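Long-range contact in dTDP-4-amino-4,6-dideoxyglucose formyltransferase (Shewanella sp. FDAARGOS_354, PDB 6V2T), which probably transfers a formyl group from a folate cofactor to the 4-amino group of dTDP-4-amino-4,6-dideoxyglucose, a sugar destined for the lipopolysaccharide O-antigen: residues P164-E176 with H232-F244. Residues are numbered along the deposited sequence; the frame is centred on the assembly and turned at random.
Sequences PIFEWDTSLNVYE and HIDLLRALSHGDF. With NA (sodium ion), chain J; 0FX (dTDP-4-amino-4,6-dideoxyglucose), chain G; EDO (1,2-ethanediol), chain I.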
loop_
_atom_site.group_PDB
_atom_site.type_symbol
_atom_site.label_atom_id
_atom_site.label_comp_id
_atom_site.label_asym_id
_atom_site.label_seq_id
_atom_site.Cartn_x
_atom_site.Cartn_y
_atom_site.Cartn_z
ATOM N N PRO B 164 -9.427 16.847 -11.548
ATOM C CA PRO B 164 -9.780 15.546 -12.095
ATOM C C PRO B 164 -9.489 14.460 -11.054
ATOM O O PRO B 164 -8.647 14.670 -10.183
ATOM C CB PRO B 164 -8.868 15.421 -13.330
ATOM C CG PRO B 164 -7.649 16.246 -12.967
ATOM C CD PRO B 164 -8.184 17.389 -12.124
ATOM N N ILE B 165 -10.268 13.390 -11.119
ATOM C CA ILE B 165 -10.005 12.100 -10.429
ATOM C C ILE B 165 -9.704 11.038 -11.483
ATOM O O ILE B 165 -10.540 10.845 -12.380
ATOM C CB ILE B 165 -11.192 11.685 -9.566
ATOM C CG1 ILE B 165 -11.524 12.774 -8.547
ATOM C CG2 ILE B 165 -10.896 10.348 -8.882
ATOM C CD1 ILE B 165 -12.631 12.395 -7.622
ATOM N N PHE B 166 -8.602 10.317 -11.306
ATOM C CA PHE B 166 -8.222 9.196 -12.194
ATOM C C PHE B 166 -8.593 7.863 -11.541
ATOM O O PHE B 166 -8.720 7.805 -10.282
ATOM C CB PHE B 166 -6.748 9.350 -12.553
ATOM C CG PHE B 166 -6.385 10.712 -13.095
ATOM C CD1 PHE B 166 -6.888 11.146 -14.312
ATOM C CD2 PHE B 166 -5.550 11.561 -12.396
ATOM C CE1 PHE B 166 -6.553 12.392 -14.825
ATOM C CE2 PHE B 166 -5.224 12.813 -12.902
ATOM C CZ PHE B 166 -5.724 13.231 -14.113
ATOM N N GLU B 167 -8.767 6.830 -12.379
ATOM C CA GLU B 167 -9.019 5.407 -12.018
ATOM C C GLU B 167 -8.017 4.933 -10.957
ATOM O O GLU B 167 -8.365 4.101 -10.135
ATOM C CB GLU B 167 -8.822 4.523 -13.259
ATOM C CG GLU B 167 -10.109 4.053 -13.927
ATOM C CD GLU B 167 -11.423 4.514 -13.321
ATOM O OE1 GLU B 167 -11.888 3.865 -12.365
ATOM O OE2 GLU B 167 -12.008 5.484 -13.840
ATOM N N TRP B 168 -6.768 5.383 -11.091
ATOM C CA TRP B 168 -5.619 4.868 -10.293
ATOM C C TRP B 168 -5.348 5.778 -9.084
ATOM O O TRP B 168 -4.285 5.640 -8.484
ATOM C CB TRP B 168 -4.361 4.777 -11.150
ATOM C CG TRP B 168 -3.971 6.076 -11.779
ATOM C CD1 TRP B 168 -3.136 7.043 -11.296
ATOM C CD2 TRP B 168 -4.381 6.518 -13.077
ATOM N NE1 TRP B 168 -3.020 8.069 -12.198
ATOM C CE2 TRP B 168 -3.780 7.775 -13.296
ATOM C CE3 TRP B 168 -5.222 5.981 -14.051
ATOM C CZ2 TRP B 168 -3.997 8.506 -14.462
ATOM C CZ3 TRP B 168 -5.434 6.709 -15.204
ATOM C CH2 TRP B 168 -4.822 7.941 -15.410
ATOM N N ASP B 169 -6.272 6.665 -8.731
ATOM C CA ASP B 169 -6.095 7.594 -7.589
ATOM C C ASP B 169 -6.556 6.904 -6.306
ATOM O O ASP B 169 -7.693 6.325 -6.292
ATOM C CB ASP B 169 -6.903 8.880 -7.779
ATOM C CG ASP B 169 -6.236 9.943 -8.626
ATOM O OD1 ASP B 169 -5.000 9.912 -8.763
ATOM O OD2 ASP B 169 -6.965 10.842 -9.078
ATOM N N THR B 170 -5.777 7.071 -5.236
ATOM C CA THR B 170 -6.249 6.921 -3.839
ATOM C C THR B 170 -6.770 8.262 -3.344
ATOM O O THR B 170 -6.578 9.304 -4.014
ATOM C CB THR B 170 -5.119 6.437 -2.923
ATOM O OG1 THR B 170 -4.107 7.446 -2.953
ATOM C CG2 THR B 170 -4.562 5.114 -3.388
ATOM N N SER B 171 -7.372 8.249 -2.173
ATOM C CA SER B 171 -7.667 9.469 -1.408
ATOM C C SER B 171 -6.433 10.375 -1.353
ATOM O O SER B 171 -6.600 11.587 -1.543
ATOM C CB SER B 171 -8.152 9.140 -0.043
ATOM O OG SER B 171 -8.246 10.311 0.720
ATOM N N LEU B 172 -5.246 9.830 -1.103
ATOM C CA LEU B 172 -4.046 10.687 -0.905
ATOM C C LEU B 172 -3.728 11.386 -2.237
ATOM O O LEU B 172 -3.460 12.580 -2.228
ATOM C CB LEU B 172 -2.881 9.819 -0.416
ATOM C CG LEU B 172 -1.540 10.542 -0.279
ATOM C CD1 LEU B 172 -1.636 11.667 0.723
ATOM C CD2 LEU B 172 -0.429 9.563 0.091
ATOM N N ASN B 173 -3.741 10.649 -3.330
ATOM C CA ASN B 173 -3.491 11.203 -4.679
ATOM C C ASN B 173 -4.460 12.374 -4.937
ATOM O O ASN B 173 -3.992 13.453 -5.315
ATOM C CB ASN B 173 -3.620 10.145 -5.781
ATOM C CG ASN B 173 -2.679 8.972 -5.642
ATOM O OD1 ASN B 173 -3.082 7.858 -5.948
ATOM N ND2 ASN B 173 -1.446 9.212 -5.218
ATOM N N VAL B 174 -5.776 12.194 -4.758
ATOM C CA VAL B 174 -6.740 13.288 -5.053
ATOM C C VAL B 174 -6.497 14.450 -4.076
ATOM O O VAL B 174 -6.546 15.596 -4.505
ATOM C CB VAL B 174 -8.212 12.822 -5.012
ATOM C CG1 VAL B 174 -9.114 13.957 -5.459
ATOM C CG2 VAL B 174 -8.435 11.595 -5.880
ATOM N N TYR B 175 -6.301 14.166 -2.787
ATOM C CA TYR B 175 -6.146 15.210 -1.760
ATOM C C TYR B 175 -4.965 16.118 -2.127
ATOM O O TYR B 175 -5.115 17.354 -2.044
ATOM C CB TYR B 175 -5.908 14.597 -0.389
ATOM C CG TYR B 175 -5.833 15.612 0.709
ATOM C CD1 TYR B 175 -6.975 16.274 1.137
ATOM C CD2 TYR B 175 -4.632 15.903 1.332
ATOM C CE1 TYR B 175 -6.928 17.180 2.177
ATOM C CE2 TYR B 175 -4.576 16.785 2.392
ATOM C CZ TYR B 175 -5.725 17.430 2.810
ATOM O OH TYR B 175 -5.659 18.310 3.840
ATOM N N GLU B 176 -3.849 15.529 -2.547
ATOM C CA GLU B 176 -2.656 16.338 -2.877
ATOM C C GLU B 176 -2.964 17.239 -4.079
ATOM O O GLU B 176 -2.476 18.351 -4.091
ATOM C CB GLU B 176 -1.446 15.429 -3.113
ATOM C CG GLU B 176 -0.896 14.854 -1.827
ATOM C CD GLU B 176 0.288 13.893 -1.942
ATOM O OE1 GLU B 176 0.570 13.359 -3.037
ATOM O OE2 GLU B 176 0.877 13.634 -0.909
ATOM N N HIS B 232 -15.126 -2.716 -5.697
ATOM C CA HIS B 232 -14.392 -3.073 -4.463
ATOM C C HIS B 232 -13.069 -2.313 -4.463
ATOM O O HIS B 232 -12.707 -1.766 -3.410
ATOM C CB HIS B 232 -14.254 -4.586 -4.353
ATOM C CG HIS B 232 -15.536 -5.254 -4.001
ATOM N ND1 HIS B 232 -15.823 -6.562 -4.386
ATOM C CD2 HIS B 232 -16.598 -4.813 -3.289
ATOM C CE1 HIS B 232 -17.020 -6.893 -3.914
ATOM N NE2 HIS B 232 -17.514 -5.839 -3.227
ATOM N N ILE B 233 -12.393 -2.272 -5.601
ATOM C CA ILE B 233 -11.104 -1.526 -5.722
ATOM C C ILE B 233 -11.366 -0.038 -5.476
ATOM O O ILE B 233 -10.580 0.602 -4.734
ATOM C CB ILE B 233 -10.397 -1.818 -7.058
ATOM C CG1 ILE B 233 -9.799 -3.227 -7.053
ATOM C CG2 ILE B 233 -9.339 -0.761 -7.352
ATOM C CD1 ILE B 233 -9.167 -3.657 -8.342
ATOM N N ASP B 234 -12.461 0.496 -6.019
ATOM C CA ASP B 234 -12.835 1.924 -5.877
ATOM C C ASP B 234 -13.058 2.250 -4.399
ATOM O O ASP B 234 -12.525 3.277 -3.927
ATOM C CB ASP B 234 -14.053 2.256 -6.746
ATOM C CG ASP B 234 -13.704 2.460 -8.202
ATOM O OD1 ASP B 234 -12.503 2.379 -8.543
ATOM O OD2 ASP B 234 -14.627 2.786 -8.982
ATOM N N LEU B 235 -13.754 1.401 -3.666
ATOM C CA LEU B 235 -13.982 1.591 -2.208
ATOM C C LEU B 235 -12.640 1.597 -1.462
ATOM O O LEU B 235 -12.433 2.516 -0.598
ATOM C CB LEU B 235 -14.861 0.451 -1.694
ATOM C CG LEU B 235 -15.034 0.353 -0.181
ATOM C CD1 LEU B 235 -15.644 1.628 0.350
ATOM C CD2 LEU B 235 -15.907 -0.859 0.190
ATOM N N LEU B 236 -11.791 0.589 -1.704
ATOM C CA LEU B 236 -10.510 0.448 -0.940
ATOM C C LEU B 236 -9.543 1.586 -1.328
ATOM O O LEU B 236 -8.888 2.123 -0.428
ATOM C CB LEU B 236 -9.902 -0.933 -1.189
ATOM C CG LEU B 236 -10.737 -2.111 -0.698
ATOM C CD1 LEU B 236 -10.058 -3.423 -1.061
ATOM C CD2 LEU B 236 -11.007 -2.029 0.800
ATOM N N ARG B 237 -9.478 1.988 -2.600
ATOM C CA ARG B 237 -8.610 3.141 -2.989
ATOM C C ARG B 237 -9.136 4.447 -2.385
ATOM O O ARG B 237 -8.277 5.258 -1.909
ATOM C CB ARG B 237 -8.342 3.185 -4.499
ATOM C CG ARG B 237 -9.437 3.807 -5.350
ATOM C CD ARG B 237 -9.083 3.546 -6.811
ATOM N NE ARG B 237 -10.190 3.838 -7.701
ATOM C CZ ARG B 237 -10.469 5.009 -8.259
ATOM N NH1 ARG B 237 -9.732 6.093 -8.044
ATOM N NH2 ARG B 237 -11.523 5.087 -9.050
ATOM N N ALA B 238 -10.468 4.619 -2.270
ATOM C CA ALA B 238 -11.105 5.806 -1.663
ATOM C C ALA B 238 -10.688 5.907 -0.190
ATOM O O ALA B 238 -10.572 7.015 0.310
ATOM C CB ALA B 238 -12.615 5.730 -1.747
ATOM N N LEU B 239 -10.525 4.762 0.469
ATOM C CA LEU B 239 -10.288 4.643 1.935
ATOM C C LEU B 239 -8.779 4.511 2.229
ATOM O O LEU B 239 -8.399 4.383 3.407
ATOM C CB LEU B 239 -11.086 3.446 2.435
ATOM C CG LEU B 239 -12.601 3.663 2.441
ATOM C CD1 LEU B 239 -13.325 2.441 2.995
ATOM C CD2 LEU B 239 -13.013 4.910 3.216
ATOM N N SER B 240 -7.942 4.615 1.211
ATOM C CA SER B 240 -6.473 4.503 1.319
ATOM C C SER B 240 -5.863 5.889 1.249
ATOM O O SER B 240 -6.054 6.599 0.245
ATOM C CB SER B 240 -5.917 3.569 0.309
ATOM O OG SER B 240 -6.516 2.303 0.484
ATOM N N HIS B 241 -5.216 6.291 2.329
ATOM C CA HIS B 241 -4.608 7.642 2.433
ATOM C C HIS B 241 -3.381 7.520 3.327
ATOM O O HIS B 241 -3.527 7.705 4.558
ATOM C CB HIS B 241 -5.608 8.649 2.970
ATOM C CG HIS B 241 -5.191 10.073 2.865
ATOM N ND1 HIS B 241 -5.904 10.984 2.084
ATOM C CD2 HIS B 241 -4.165 10.758 3.445
ATOM C CE1 HIS B 241 -5.310 12.171 2.175
ATOM N NE2 HIS B 241 -4.238 12.063 3.009
ATOM N N GLY B 242 -2.250 7.222 2.715
ATOM C CA GLY B 242 -0.955 7.083 3.416
ATOM C C GLY B 242 -1.080 6.048 4.517
ATOM O O GLY B 242 -1.624 4.964 4.242
ATOM N N ASP B 243 -0.725 6.406 5.752
ATOM C CA ASP B 243 -0.678 5.443 6.881
ATOM C C ASP B 243 -1.952 5.501 7.708
ATOM O O ASP B 243 -1.997 4.777 8.734
ATOM C CB ASP B 243 0.526 5.705 7.781
ATOM C CG ASP B 243 1.806 5.218 7.138
ATOM O OD1 ASP B 243 1.756 4.161 6.471
ATOM O OD2 ASP B 243 2.818 5.911 7.277
ATOM N N PHE B 244 -2.972 6.258 7.283
ATOM C CA PHE B 244 -4.237 6.355 8.057
ATOM C C PHE B 244 -4.817 4.947 8.181
ATOM O O PHE B 244 -4.733 4.166 7.226
ATOM C CB PHE B 244 -5.192 7.399 7.461
ATOM C CG PHE B 244 -4.893 8.813 7.891
ATOM C CD1 PHE B 244 -4.490 9.771 6.971
ATOM C CD2 PHE B 244 -4.992 9.177 9.227
ATOM C CE1 PHE B 244 -4.184 11.063 7.372
ATOM C CE2 PHE B 244 -4.701 10.475 9.629
ATOM C CZ PHE B 244 -4.301 11.411 8.698
HETATM NA NA NA J . -2.458 5.881 -7.243
HETATM O O4P 0FX G . -8.244 18.473 5.303
HETATM P P2 0FX G . -7.720 18.671 6.727
HETATM O O3P 0FX G . -7.024 19.982 6.912
HETATM O O1G 0FX G . -9.051 18.709 7.560
HETATM C C1G 0FX G . -9.289 19.836 8.400
HETATM C C2G 0FX G . -9.789 19.251 9.706
HETATM O O2G 0FX G . -8.845 18.378 10.354
HETATM C C3G 0FX G . -11.042 18.458 9.377
HETATM O O3G 0FX G . -11.576 17.998 10.628
HETATM C C4G 0FX G . -12.052 19.299 8.572
HETATM N N4A 0FX G . -13.103 18.418 8.055
HETATM C C5G 0FX G . -11.467 20.038 7.374
HETATM C C6G 0FX G . -12.493 21.027 6.784
HETATM O O5G 0FX G . -10.274 20.707 7.793
HETATM O OPP 0FX G . -6.547 17.664 7.428
HETATM P P 0FX G . -7.108 16.262 7.852
HETATM O O1P 0FX G . -8.167 16.197 8.850
HETATM O O2P 0FX G . -5.954 15.516 8.465
HETATM O O5 0FX G . -7.449 15.326 6.628
HETATM C C5 0FX G . -6.662 15.335 5.467
HETATM C C4 0FX G . -6.944 14.021 4.727
HETATM O O4 0FX G . -6.428 12.892 5.435
HETATM C C3 0FX G . -8.438 13.679 4.585
HETATM O O3 0FX G . -9.055 14.387 3.519
HETATM C C2 0FX G . -8.468 12.139 4.427
HETATM C C1 0FX G . -7.199 11.755 5.238
HETATM N N11 0FX G . -7.587 11.216 6.534
HETATM C C61 0FX G . -7.561 11.958 7.663
HETATM C C51 0FX G . -7.924 11.368 8.873
HETATM C C5A 0FX G . -7.912 12.193 10.155
HETATM C C21 0FX G . -7.948 9.927 6.561
HETATM O O21 0FX G . -7.963 9.223 5.401
HETATM N N31 0FX G . -8.323 9.319 7.712
HETATM C C41 0FX G . -8.313 10.023 8.875
HETATM O O41 0FX G . -8.743 9.406 10.015
HETATM C C1 EDO I . -12.286 7.756 -11.420
HETATM O O1 EDO I . -12.613 7.481 -10.060
HETATM C C2 EDO I . -13.525 7.681 -12.217
HETATM O O2 EDO I . -14.233 6.471 -11.927
HETATM O O HOH W 1 -1.021 7.274 -8.275
HETATM O O HOH W 2 -1.598 4.785 -5.236
#
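Ser171 N, in the first turn of helix 171-194, donates to Arg237 O near the end of helix 229-238 (3.1 Å); the backbones come closest at Thr170 and Arg237, CA atoms 4.5 Å apart. Ser240 N reaches the same carbonyl from the opposite face of its plane. Arg237 leaves its helix with CG between the backbone N and the carbonyl carbon (chi1 81°), then runs extended to the turn Phe166-Asp169. There Arg237 NH1 donates to Asp169 O at 2.7 Å, in the carbonyl plane on a lone pair (N-H...O 166°); its bond to Phe166 O is weak. Glu167 O sits over one guanidinium face, while Arg237 NE and NH2 both donate to Asp234 OD1, near the guanidinium plane but above the carboxylate plane, which fixes the group's rotation. Glu167 OE1 adds charge attraction alone, 3.6 Å from Arg237 NH2 and well out of the guanidinium plane. Ser171 OG and His241 ND1 share a 2.8 Å hydrogen bond at the imidazole edge, and Gln131 also bonds that hydroxyl. Leu172 CA covers one imidazole face, 3.8 Å from the centroid, and 0FX C1 the other; the ring turns an edge toward Tyr175 in an offset edge-to-face pair (planes at 64°). Tyr175 OH donates to 0FX O4P (3.0 Å), and thymine lies over one Phe244 face. Thr170 and Asn173 form a capping box through reciprocal N-H to side-chain bonds, and Asn173 OD1 also binds sodium; the joined segments form one wall of the dTDP-sugar pocket.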